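Local coordinates for abietadiene synthase, chloroplastic (Abies grandis, PDB 3S9V), which belongs to the terpene synthase family, as a largely alpha-helical plant enzyme of the chloroplast with a metal-binding domain, at residues Ser28-Ile33 against Phe471-Ser476; Ile37-Asn42 against Asn460-Glu465; Asp539-His544 against Leu552-Val557; Lys558-Ser563 against Tyr601-Trp606. One frame throughout, in Å; residues are numbered along the deposited sequence.

Overall arrangement
Contacts 1 and 2 join the same two elements, helix 29-46 and helix 461-491. Contacts 3 and 4 share helix 547-559 and set it against helix 521-541 and helix 599-621. Contacts 1 and 2 are partly buried, and each carries a salt bridge beside an isoleucine; Arg32 to Glu465 links them. Contact 3 is buried and combines a hydroxyl pair with aromatic packing. Contact 4 lies at the surface, where a water bridges an amide to a backbone carbonyl. The centres of contacts 1 and 3 are about 44 Å apart; those of contacts 3 and 4 about 13 Å.

Contact 1 of 4, residues Ser28-Ile33 against Phe471-Ser476; sequences SDEKRI and FNKVQS
Glu30 and Lys473 are the closest backbone points, with CA atoms 8.6 Å apart. Ser28 is the N-cap of helix 29-46, so Glu30 sits in its first turn. Segment 471-476 is interior to the long helix 461-491. At this spacing the backbones stay apart, and long side chains bridge between them. Lys473 does most of the bridging. Its CG is anti to the backbone N (chi1 169°) and the chain beyond is extended, so the ammonium is carried across to the other helix. Glu30 bends at chi2 (65°), which brings its carboxylate to meet it. Lys473 NZ lies 3.3 Å from Glu30 OE1, a salt bridge whose hydrogen bond is weak. Glu30 OE2 is only slightly farther from NZ, at 3.6 Å, and is equally near Lys473 CE. Farther back along the lysine chain, the methyl Ile33 CD1 touches Lys473 CD at 4.0 Å. Ile33 is buried and also packs on Leu466 and Leu469 of the same long helix. Arg32 turns to Glu465 in another salt bridge between these two helices. The lysine thus works in two ways: its methylene chain extends the apolar seam, and its charge is probably offset by Glu30 on the more exposed side, through a weak bond.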
# COMPACT_ATOMS: atom_id res chain seq x y z
N SER A 28 -13.16 -29.06 -0.95
CA SER A 28 -13.89 -27.80 -1.00
C SER A 28 -12.97 -26.58 -0.95
O SER A 28 -11.77 -26.70 -0.67
CB SER A 28 -14.90 -27.74 0.15
OG SER A 28 -14.25 -27.82 1.41
N ASP A 29 -13.53 -25.41 -1.23
CA ASP A 29 -12.76 -24.17 -1.22
C ASP A 29 -12.17 -23.88 0.15
O ASP A 29 -11.23 -23.10 0.26
CB ASP A 29 -13.63 -23.00 -1.67
CG ASP A 29 -14.04 -23.10 -3.14
OD1 ASP A 29 -13.15 -23.39 -3.97
OD2 ASP A 29 -15.23 -22.88 -3.45
N GLU A 30 -12.71 -24.50 1.19
CA GLU A 30 -12.20 -24.29 2.54
C GLU A 30 -10.89 -25.04 2.72
O GLU A 30 -9.96 -24.55 3.37
CB GLU A 30 -13.21 -24.77 3.58
CG GLU A 30 -12.81 -24.45 5.01
CD GLU A 30 -12.76 -22.95 5.28
OE1 GLU A 30 -12.18 -22.55 6.32
OE2 GLU A 30 -13.31 -22.17 4.47
N LYS A 31 -10.81 -26.24 2.14
CA LYS A 31 -9.59 -27.03 2.23
C LYS A 31 -8.52 -26.38 1.37
O LYS A 31 -7.35 -26.33 1.74
CB LYS A 31 -9.84 -28.46 1.74
CG LYS A 31 -8.59 -29.33 1.71
CD LYS A 31 -8.84 -30.63 0.97
CE LYS A 31 -7.56 -31.44 0.83
NZ LYS A 31 -7.79 -32.69 0.04
N ARG A 32 -8.94 -25.87 0.21
CA ARG A 32 -8.02 -25.21 -0.70
C ARG A 32 -7.41 -23.99 0.00
O ARG A 32 -6.21 -23.72 -0.13
CB ARG A 32 -8.76 -24.78 -1.97
CG ARG A 32 -7.90 -24.08 -3.02
CD ARG A 32 -6.64 -24.88 -3.38
NE ARG A 32 -5.96 -24.32 -4.55
CZ ARG A 32 -4.70 -24.59 -4.90
NH1 ARG A 32 -3.97 -25.42 -4.17
NH2 ARG A 32 -4.17 -24.02 -5.98
N ILE A 33 -8.24 -23.26 0.75
CA ILE A 33 -7.81 -22.08 1.49
C ILE A 33 -6.75 -22.49 2.52
O ILE A 33 -5.73 -21.82 2.68
CB ILE A 33 -9.01 -21.42 2.22
CG1 ILE A 33 -9.91 -20.71 1.20
CG2 ILE A 33 -8.52 -20.44 3.29
CD1 ILE A 33 -11.16 -20.12 1.79
N PHE A 471 -11.84 -13.53 0.09
CA PHE A 471 -12.72 -12.38 -0.03
C PHE A 471 -14.18 -12.79 -0.21
O PHE A 471 -15.07 -12.19 0.40
CB PHE A 471 -12.30 -11.50 -1.20
CG PHE A 471 -13.10 -10.23 -1.33
CD1 PHE A 471 -14.34 -10.24 -1.97
CD2 PHE A 471 -12.63 -9.03 -0.80
CE1 PHE A 471 -15.09 -9.07 -2.09
CE2 PHE A 471 -13.37 -7.86 -0.91
CZ PHE A 471 -14.60 -7.88 -1.56
N ASN A 472 -14.42 -13.80 -1.03
CA ASN A 472 -15.79 -14.27 -1.25
C ASN A 472 -16.32 -15.02 -0.03
O ASN A 472 -17.50 -14.90 0.30
CB ASN A 472 -15.87 -15.16 -2.49
CG ASN A 472 -15.61 -14.39 -3.78
OD1 ASN A 472 -15.95 -13.21 -3.88
ND2 ASN A 472 -15.02 -15.06 -4.76
N LYS A 473 -15.46 -15.78 0.64
CA LYS A 473 -15.88 -16.51 1.83
C LYS A 473 -16.34 -15.52 2.90
O LYS A 473 -17.32 -15.76 3.59
CB LYS A 473 -14.73 -17.35 2.39
CG LYS A 473 -15.01 -17.91 3.78
CD LYS A 473 -13.75 -18.50 4.41
CE LYS A 473 -13.98 -18.88 5.86
NZ LYS A 473 -12.71 -19.28 6.53
N VAL A 474 -15.61 -14.42 3.02
CA VAL A 474 -15.95 -13.38 4.00
C VAL A 474 -17.23 -12.64 3.62
O VAL A 474 -18.13 -12.43 4.45
CB VAL A 474 -14.79 -12.35 4.13
CG1 VAL A 474 -15.19 -11.23 5.07
CG2 VAL A 474 -13.55 -13.04 4.63
N GLN A 475 -17.32 -12.24 2.35
CA GLN A 475 -18.47 -11.52 1.84
C GLN A 475 -19.74 -12.37 1.97
O GLN A 475 -20.83 -11.84 2.18
CB GLN A 475 -18.23 -11.16 0.37
CG GLN A 475 -19.35 -10.37 -0.27
CD GLN A 475 -19.17 -10.21 -1.77
OE1 GLN A 475 -19.21 -11.19 -2.52
NE2 GLN A 475 -18.98 -8.97 -2.21
N SER A 476 -19.59 -13.68 1.85
CA SER A 476 -20.73 -14.59 1.97
C SER A 476 -21.28 -14.52 3.39
O SER A 476 -22.49 -14.40 3.60
CB SER A 476 -20.31 -16.01 1.63
OG SER A 476 -21.40 -16.91 1.76

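Contact 2 of 4, residues Ile37-Asn42 against Asn460-Glu465; sequences ISEIKN and NEKYLE
Lys462 and Tyr463 make the contact, reaching Glu39 and Ile40 from the first turn of helix 461-491. Asn460 precedes them at the N-cap position of that helix. A capping bond from its side chain to Lys462 N is doubtful, because the modelled distance is too short. Lys462 comes next, its CA 7.6 Å from that of Ile40. Its chain is extended, and Glu39 comes in across the end of it. NZ meets Glu39 OE2 at 3.0 Å, a salt bridge with a weak hydrogen bond. The same oxygen lies 3.1 Å from Lys462 CE, so it rests against the last two atoms of the lysine. The two helices run roughly antiparallel, at 138° between directions, with 10.3 Å between the axes of these short segments. This is plain helix-helix packing of N-terminal helix 29-46 against the start of helix 461-491. Tyr463 fills the buried side. Its CG is anti to the carbonyl carbon (chi1 -69°), and one ring edge faces Ile40. Ile40 CD1 lies near the ring plane, 3.7 Å from Tyr463 CD1, and Ile40 CG2 lies 3.8 Å from CE1. The phenol oxygen is hydrogen-bonded to Tyr457 O, and the ring also packs on helix 269-282.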
# COMPACT_ATOMS: atom_id res chain seq x y z
N ILE A 37 -2.73 -21.43 2.43
CA ILE A 37 -2.14 -20.79 3.59
C ILE A 37 -0.87 -21.49 4.07
O ILE A 37 0.10 -20.84 4.43
CB ILE A 37 -3.15 -20.71 4.77
CG1 ILE A 37 -4.31 -19.79 4.39
CG2 ILE A 37 -2.48 -20.16 6.01
CD1 ILE A 37 -5.34 -19.62 5.49
N SER A 38 -0.88 -22.82 4.08
CA SER A 38 0.31 -23.53 4.53
C SER A 38 1.42 -23.41 3.48
O SER A 38 2.60 -23.40 3.82
CB SER A 38 -0.02 -25.00 4.82
OG SER A 38 -0.36 -25.70 3.63
N GLU A 39 1.03 -23.30 2.21
CA GLU A 39 2.01 -23.18 1.14
C GLU A 39 2.66 -21.81 1.13
O GLU A 39 3.85 -21.68 0.84
CB GLU A 39 1.34 -23.45 -0.22
CG GLU A 39 1.02 -24.92 -0.45
CD GLU A 39 0.36 -25.18 -1.79
OE1 GLU A 39 0.22 -26.36 -2.17
OE2 GLU A 39 -0.03 -24.20 -2.47
N ILE A 40 1.87 -20.79 1.44
CA ILE A 40 2.37 -19.42 1.48
C ILE A 40 3.20 -19.22 2.74
O ILE A 40 4.16 -18.44 2.75
CB ILE A 40 1.20 -18.41 1.43
CG1 ILE A 40 0.57 -18.44 0.04
CG2 ILE A 40 1.68 -17.02 1.78
CD1 ILE A 40 -0.66 -17.58 -0.09
N LYS A 41 2.85 -19.92 3.81
CA LYS A 41 3.63 -19.81 5.04
C LYS A 41 5.01 -20.41 4.78
O LYS A 41 6.01 -19.93 5.30
CB LYS A 41 2.96 -20.56 6.20
CG LYS A 41 1.82 -19.81 6.87
CD LYS A 41 1.36 -20.55 8.11
CE LYS A 41 0.31 -19.77 8.88
NZ LYS A 41 -0.07 -20.48 10.13
N ASN A 42 5.06 -21.45 3.96
CA ASN A 42 6.34 -22.07 3.64
C ASN A 42 7.17 -21.10 2.80
O ASN A 42 8.38 -21.01 2.97
CB ASN A 42 6.14 -23.38 2.87
CG ASN A 42 7.44 -24.17 2.70
OD1 ASN A 42 8.04 -24.63 3.68
ND2 ASN A 42 7.89 -24.32 1.46
N ASN A 460 2.79 -14.14 -7.84
CA ASN A 460 2.44 -15.54 -7.69
C ASN A 460 0.93 -15.75 -7.77
O ASN A 460 0.16 -14.99 -7.19
CB ASN A 460 2.98 -16.02 -6.33
CG ASN A 460 2.78 -17.50 -6.11
OD1 ASN A 460 1.65 -17.99 -6.06
ND2 ASN A 460 3.88 -18.22 -5.96
N GLU A 461 0.53 -16.80 -8.47
CA GLU A 461 -0.88 -17.15 -8.64
C GLU A 461 -1.54 -17.52 -7.30
O GLU A 461 -2.74 -17.33 -7.12
CB GLU A 461 -1.01 -18.32 -9.60
CG GLU A 461 -0.57 -18.04 -11.03
CD GLU A 461 -1.66 -17.38 -11.85
OE1 GLU A 461 -1.42 -17.14 -13.06
OE2 GLU A 461 -2.75 -17.11 -11.30
N LYS A 462 -0.76 -18.06 -6.38
CA LYS A 462 -1.29 -18.48 -5.09
C LYS A 462 -1.79 -17.36 -4.19
O LYS A 462 -2.77 -17.54 -3.47
CB LYS A 462 -0.26 -19.34 -4.36
CG LYS A 462 -0.01 -20.65 -5.08
CD LYS A 462 0.97 -21.55 -4.35
CE LYS A 462 1.10 -22.88 -5.09
NZ LYS A 462 2.17 -23.75 -4.52
N TYR A 463 -1.13 -16.20 -4.21
CA TYR A 463 -1.57 -15.08 -3.40
C TYR A 463 -2.96 -14.67 -3.88
O TYR A 463 -3.89 -14.51 -3.10
CB TYR A 463 -0.64 -13.87 -3.54
CG TYR A 463 0.75 -14.01 -2.95
CD1 TYR A 463 0.96 -14.68 -1.75
CD2 TYR A 463 1.85 -13.42 -3.58
CE1 TYR A 463 2.22 -14.74 -1.17
CE2 TYR A 463 3.12 -13.47 -3.01
CZ TYR A 463 3.30 -14.14 -1.80
OH TYR A 463 4.56 -14.20 -1.24
N LEU A 464 -3.09 -14.49 -5.20
CA LEU A 464 -4.34 -14.07 -5.81
C LEU A 464 -5.46 -15.09 -5.65
O LEU A 464 -6.61 -14.72 -5.42
CB LEU A 464 -4.12 -13.78 -7.30
CG LEU A 464 -5.35 -13.19 -8.00
CD1 LEU A 464 -5.84 -11.95 -7.24
CD2 LEU A 464 -5.02 -12.85 -9.44
N GLU A 465 -5.12 -16.36 -5.78
CA GLU A 465 -6.11 -17.41 -5.63
C GLU A 465 -6.68 -17.35 -4.22
O GLU A 465 -7.89 -17.42 -4.02
CB GLU A 465 -5.46 -18.78 -5.87
CG GLU A 465 -6.43 -19.95 -5.79
CD GLU A 465 -5.76 -21.28 -6.09
OE1 GLU A 465 -6.48 -22.30 -6.10
OE2 GLU A 465 -4.53 -21.30 -6.31

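Contact 3 of 4, residues Asp539-His544 against Leu552-Val557; sequences DLYDAH and LFTESV
Tyr541 and Thr554 make the polar link across the contact. Their hydroxyls, Tyr541 OH and Thr554 OG1, are hydrogen-bonded at 2.7 Å; the direction of the bond is not settled. The threonine oxygen sits at the edge of the tyrosine ring, in its plane. Thr554 OG1 is anti to its own carbonyl carbon (chi1 -56°), a rotamer that also leaves it in a weak hydrogen bond with Leu550 O one turn back. Tyr541 is buried, and this bond gives its hydroxyl a polar partner there. The same phenol oxygen lies 3.7 Å from Phe553 CD1.

The apolar part centres on Phe553. Leu540 CD2 lies 3.9 Å from Phe553 CD2, and Tyr541 CE1 lies 4.3 Å from Phe553 CD1. Leu540 CD2 and Tyr541 OH approach obliquely from the same side of the ring, near its two ortho carbons.

Within the second helix, Leu552 O takes two bonds. Ser556 OG reaches it at 2.7 Å and Ser556 N at 2.8 Å, from opposite faces of the carbonyl plane.

Segment 539-544 holds most of DDLYD, the aspartate-rich DDXXD motif of class I terpene synthases, which in this family serves for metal binding. Asp539 and Asp542 are among its acids and probably do so here. They take no part in this contact, which packs the two X residues, Leu540 and Tyr541, onto helix 547-559. The segment is the last turn of helix 521-541 with the start of the loop after it. Helix 570-594 closes on Phe553, where Phe576 stacks edge-to-face. Helix 599-621 packs on Tyr541 through Leu610 and Thr614.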
# COMPACT_ATOMS: atom_id res chain seq x y z
N ASP A 539 -32.09 12.18 14.82
CA ASP A 539 -33.24 12.78 14.15
C ASP A 539 -34.30 13.17 15.18
O ASP A 539 -34.93 14.22 15.07
CB ASP A 539 -33.85 11.81 13.13
CG ASP A 539 -32.92 11.51 11.96
OD1 ASP A 539 -32.16 12.41 11.53
OD2 ASP A 539 -32.96 10.36 11.45
N LEU A 540 -34.48 12.32 16.18
CA LEU A 540 -35.45 12.58 17.23
C LEU A 540 -35.14 13.89 17.95
O LEU A 540 -35.99 14.78 18.02
CB LEU A 540 -35.46 11.43 18.25
CG LEU A 540 -36.62 11.50 19.25
CD1 LEU A 540 -37.94 11.31 18.49
CD2 LEU A 540 -36.45 10.43 20.32
N TYR A 541 -33.92 14.01 18.48
CA TYR A 541 -33.52 15.23 19.19
C TYR A 541 -33.43 16.44 18.27
O TYR A 541 -33.48 17.57 18.74
CB TYR A 541 -32.18 15.04 19.90
CG TYR A 541 -32.28 14.28 21.20
CD1 TYR A 541 -32.69 12.95 21.23
CD2 TYR A 541 -32.03 14.92 22.41
CE1 TYR A 541 -32.85 12.27 22.43
CE2 TYR A 541 -32.18 14.24 23.63
CZ TYR A 541 -32.60 12.93 23.63
OH TYR A 541 -32.81 12.27 24.83
N ASP A 542 -33.28 16.21 16.98
CA ASP A 542 -33.18 17.32 16.04
C ASP A 542 -34.50 17.55 15.32
O ASP A 542 -34.59 18.36 14.40
CB ASP A 542 -32.06 17.06 15.02
CG ASP A 542 -31.85 18.22 14.07
OD1 ASP A 542 -31.71 19.36 14.54
OD2 ASP A 542 -31.83 17.99 12.84
N ALA A 543 -35.54 16.82 15.74
CA ALA A 543 -36.86 16.93 15.13
C ALA A 543 -37.50 18.28 15.43
O ALA A 543 -38.61 18.56 14.98
CB ALA A 543 -37.76 15.80 15.63
N HIS A 544 -36.79 19.11 16.19
CA HIS A 544 -37.28 20.44 16.55
C HIS A 544 -38.62 20.39 17.27
O HIS A 544 -39.39 21.35 17.25
CB HIS A 544 -37.38 21.31 15.30
CG HIS A 544 -36.05 21.69 14.72
ND1 HIS A 544 -35.90 22.15 13.43
CD2 HIS A 544 -34.81 21.70 15.27
CE1 HIS A 544 -34.62 22.42 13.20
NE2 HIS A 544 -33.94 22.15 14.30
N LEU A 552 -38.01 13.51 28.59
CA LEU A 552 -38.59 12.26 29.05
C LEU A 552 -37.71 11.12 28.57
O LEU A 552 -37.47 10.15 29.30
CB LEU A 552 -40.01 12.07 28.49
CG LEU A 552 -41.06 13.11 28.84
CD1 LEU A 552 -42.32 12.83 28.03
CD2 LEU A 552 -41.36 13.09 30.33
N PHE A 553 -37.21 11.23 27.34
CA PHE A 553 -36.34 10.19 26.79
C PHE A 553 -35.05 10.13 27.61
O PHE A 553 -34.63 9.06 28.07
CB PHE A 553 -36.03 10.48 25.32
CG PHE A 553 -35.50 9.28 24.56
CD1 PHE A 553 -34.16 8.88 24.68
CD2 PHE A 553 -36.34 8.53 23.73
CE1 PHE A 553 -33.68 7.77 23.99
CE2 PHE A 553 -35.87 7.41 23.04
CZ PHE A 553 -34.54 7.03 23.17
N THR A 554 -34.42 11.29 27.80
CA THR A 554 -33.18 11.36 28.57
C THR A 554 -33.37 10.79 29.97
O THR A 554 -32.53 10.03 30.48
CB THR A 554 -32.67 12.82 28.66
OG1 THR A 554 -32.51 13.35 27.34
CG2 THR A 554 -31.33 12.87 29.37
N GLU A 555 -34.49 11.16 30.60
CA GLU A 555 -34.80 10.69 31.95
C GLU A 555 -35.07 9.19 31.97
O GLU A 555 -34.71 8.50 32.93
CB GLU A 555 -36.02 11.44 32.49
CG GLU A 555 -36.50 10.94 33.86
CD GLU A 555 -35.63 11.43 35.00
OE1 GLU A 555 -34.40 11.19 34.97
OE2 GLU A 555 -36.17 12.04 35.94
N SER A 556 -35.72 8.69 30.93
CA SER A 556 -36.04 7.27 30.84
C SER A 556 -34.74 6.48 30.84
O SER A 556 -34.63 5.46 31.52
CB SER A 556 -36.83 6.96 29.57
OG SER A 556 -38.10 7.59 29.57
N VAL A 557 -33.77 6.94 30.06
CA VAL A 557 -32.48 6.28 29.97
C VAL A 557 -31.75 6.32 31.31
O VAL A 557 -31.07 5.36 31.68
CB VAL A 557 -31.60 6.95 28.88
CG1 VAL A 557 -30.26 6.25 28.79
CG2 VAL A 557 -32.31 6.90 27.54

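Contact 4 of 4, residues Lys558-Ser563 against Tyr601-Trp606; sequences KRWDLS and YIQNVW
Trp560 and Gln603 bring two flat groups together, indole and amide, with planes only 9° apart. The amide runs nearly parallel to the indole plane and is displaced toward its CB end. Gln603 OE1 approaches obliquely, 3.8 Å from Trp560 CB and 3.9 Å from CG. Elsewhere the indole meets Phe579, Tyr580 and Phe583 of helix 570-594, and its NE1 is hydrogen-bonded to Asn584 OD1. Gln603 is extended beyond CG (chi2 180°), which carries its amide across from helix 599-621 to the end of helix 547-559.

Beyond that helix end, Trp560 has positive phi and the chain turns away. Asp561 OD1 accepts from Ser563 N at 2.7 Å, an Asx turn. Arg559 NH1 donates to Ser563 OG at 2.7 Å, nearly in the guanidinium plane, and Arg559 is also salt-bridged to Glu555. These bonds tie the exposed loop back to the helix end.

The other end of the amide faces the backbone. Gln603 NE2 is 3.6 Å from Lys558 O, and no direct hydrogen bond forms. A water joins them instead. It donates to Lys558 O at 3.1 Å and accepts from Gln603 NE2 at 3.3 Å. A water-bridged amide thus joins the C-terminal end of helix 547-559 to helix 599-621, at the surface of the helical metal-binding domain of a terpene synthase.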
# COMPACT_ATOMS: atom_id res chain seq x y z
N LYS A 558 -31.90 7.41 32.05
CA LYS A 558 -31.25 7.54 33.34
C LYS A 558 -31.77 6.56 34.40
O LYS A 558 -30.98 5.91 35.10
CB LYS A 558 -31.40 8.97 33.88
CG LYS A 558 -30.72 9.18 35.22
CD LYS A 558 -31.16 10.45 35.91
CE LYS A 558 -30.49 10.59 37.27
NZ LYS A 558 -31.01 11.75 38.04
N ARG A 559 -33.09 6.46 34.54
CA ARG A 559 -33.65 5.54 35.53
C ARG A 559 -33.78 4.13 34.95
O ARG A 559 -33.93 3.15 35.68
CB ARG A 559 -35.01 6.06 36.01
CG ARG A 559 -36.00 6.34 34.91
CD ARG A 559 -37.37 6.73 35.45
NE ARG A 559 -37.42 8.08 36.01
CZ ARG A 559 -38.55 8.70 36.34
NH1 ARG A 559 -39.72 8.09 36.17
NH2 ARG A 559 -38.52 9.93 36.85
N TRP A 560 -33.70 4.04 33.63
CA TRP A 560 -33.79 2.79 32.88
C TRP A 560 -35.00 1.91 33.20
O TRP A 560 -34.85 0.77 33.66
CB TRP A 560 -32.49 1.98 33.04
CG TRP A 560 -32.31 0.90 32.01
CD1 TRP A 560 -32.57 -0.43 32.17
CD2 TRP A 560 -31.94 1.08 30.64
NE1 TRP A 560 -32.39 -1.09 30.98
CE2 TRP A 560 -32.00 -0.19 30.02
CE3 TRP A 560 -31.56 2.19 29.87
CZ2 TRP A 560 -31.70 -0.38 28.67
CZ3 TRP A 560 -31.26 2.00 28.53
CH2 TRP A 560 -31.34 0.72 27.94
N ASP A 561 -36.19 2.44 32.95
CA ASP A 561 -37.45 1.71 33.15
C ASP A 561 -38.48 2.25 32.17
O ASP A 561 -38.14 3.05 31.29
CB ASP A 561 -37.96 1.84 34.59
CG ASP A 561 -38.29 3.28 34.98
OD1 ASP A 561 -38.87 4.01 34.15
OD2 ASP A 561 -37.97 3.66 36.12
N LEU A 562 -39.73 1.83 32.32
CA LEU A 562 -40.80 2.28 31.44
C LEU A 562 -41.81 3.14 32.19
O LEU A 562 -42.99 3.16 31.84
CB LEU A 562 -41.50 1.07 30.81
CG LEU A 562 -40.61 0.08 30.07
CD1 LEU A 562 -41.45 -1.07 29.53
CD2 LEU A 562 -39.89 0.78 28.93
N SER A 563 -41.35 3.85 33.21
CA SER A 563 -42.23 4.69 34.01
C SER A 563 -42.64 6.02 33.37
O SER A 563 -43.44 6.76 33.96
CB SER A 563 -41.57 4.99 35.35
OG SER A 563 -40.38 5.73 35.15
N TYR A 601 -22.49 0.94 32.53
CA TYR A 601 -21.53 1.40 31.52
C TYR A 601 -22.27 1.91 30.29
O TYR A 601 -22.02 3.02 29.80
CB TYR A 601 -20.61 0.23 31.15
CG TYR A 601 -19.67 0.49 29.99
CD1 TYR A 601 -18.44 1.13 30.19
CD2 TYR A 601 -20.00 0.09 28.70
CE1 TYR A 601 -17.57 1.35 29.13
CE2 TYR A 601 -19.14 0.31 27.64
CZ TYR A 601 -17.92 0.94 27.86
OH TYR A 601 -17.07 1.15 26.79
N ILE A 602 -23.20 1.10 29.80
CA ILE A 602 -24.00 1.43 28.63
C ILE A 602 -24.85 2.68 28.88
O ILE A 602 -25.04 3.50 27.98
CB ILE A 602 -24.90 0.24 28.24
CG1 ILE A 602 -24.02 -0.91 27.75
CG2 ILE A 602 -25.88 0.63 27.14
CD1 ILE A 602 -24.79 -2.08 27.18
N GLN A 603 -25.34 2.82 30.11
CA GLN A 603 -26.17 3.98 30.45
C GLN A 603 -25.34 5.26 30.48
O GLN A 603 -25.80 6.30 30.03
CB GLN A 603 -26.83 3.80 31.82
CG GLN A 603 -27.78 2.62 31.93
CD GLN A 603 -28.39 2.49 33.32
OE1 GLN A 603 -28.81 1.41 33.72
NE2 GLN A 603 -28.44 3.60 34.05
N ASN A 604 -24.13 5.17 31.00
CA ASN A 604 -23.25 6.32 31.08
C ASN A 604 -22.81 6.73 29.67
O ASN A 604 -22.74 7.92 29.35
CB ASN A 604 -22.04 6.00 31.96
CG ASN A 604 -21.22 7.22 32.29
OD1 ASN A 604 -20.05 7.31 31.92
ND2 ASN A 604 -21.82 8.17 32.98
N VAL A 605 -22.51 5.74 28.82
CA VAL A 605 -22.11 6.05 27.46
C VAL A 605 -23.21 6.89 26.83
O VAL A 605 -22.94 7.96 26.26
CB VAL A 605 -21.91 4.78 26.60
CG1 VAL A 605 -21.73 5.16 25.12
CG2 VAL A 605 -20.70 4.01 27.10
N TRP A 606 -24.45 6.42 26.95
CA TRP A 606 -25.61 7.12 26.39
C TRP A 606 -25.93 8.43 27.11
O TRP A 606 -26.40 9.39 26.49
CB TRP A 606 -26.84 6.20 26.38
CG TRP A 606 -26.86 5.26 25.20
CD1 TRP A 606 -26.64 3.91 25.23
CD2 TRP A 606 -27.01 5.61 23.82
NE1 TRP A 606 -26.64 3.41 23.95
CE2 TRP A 606 -26.87 4.43 23.07
CE3 TRP A 606 -27.26 6.82 23.15
CZ2 TRP A 606 -26.96 4.41 21.66
CZ3 TRP A 606 -27.35 6.81 21.75
CH2 TRP A 606 -27.19 5.61 21.03
O HOH W 1 -30.27 3.35 36.74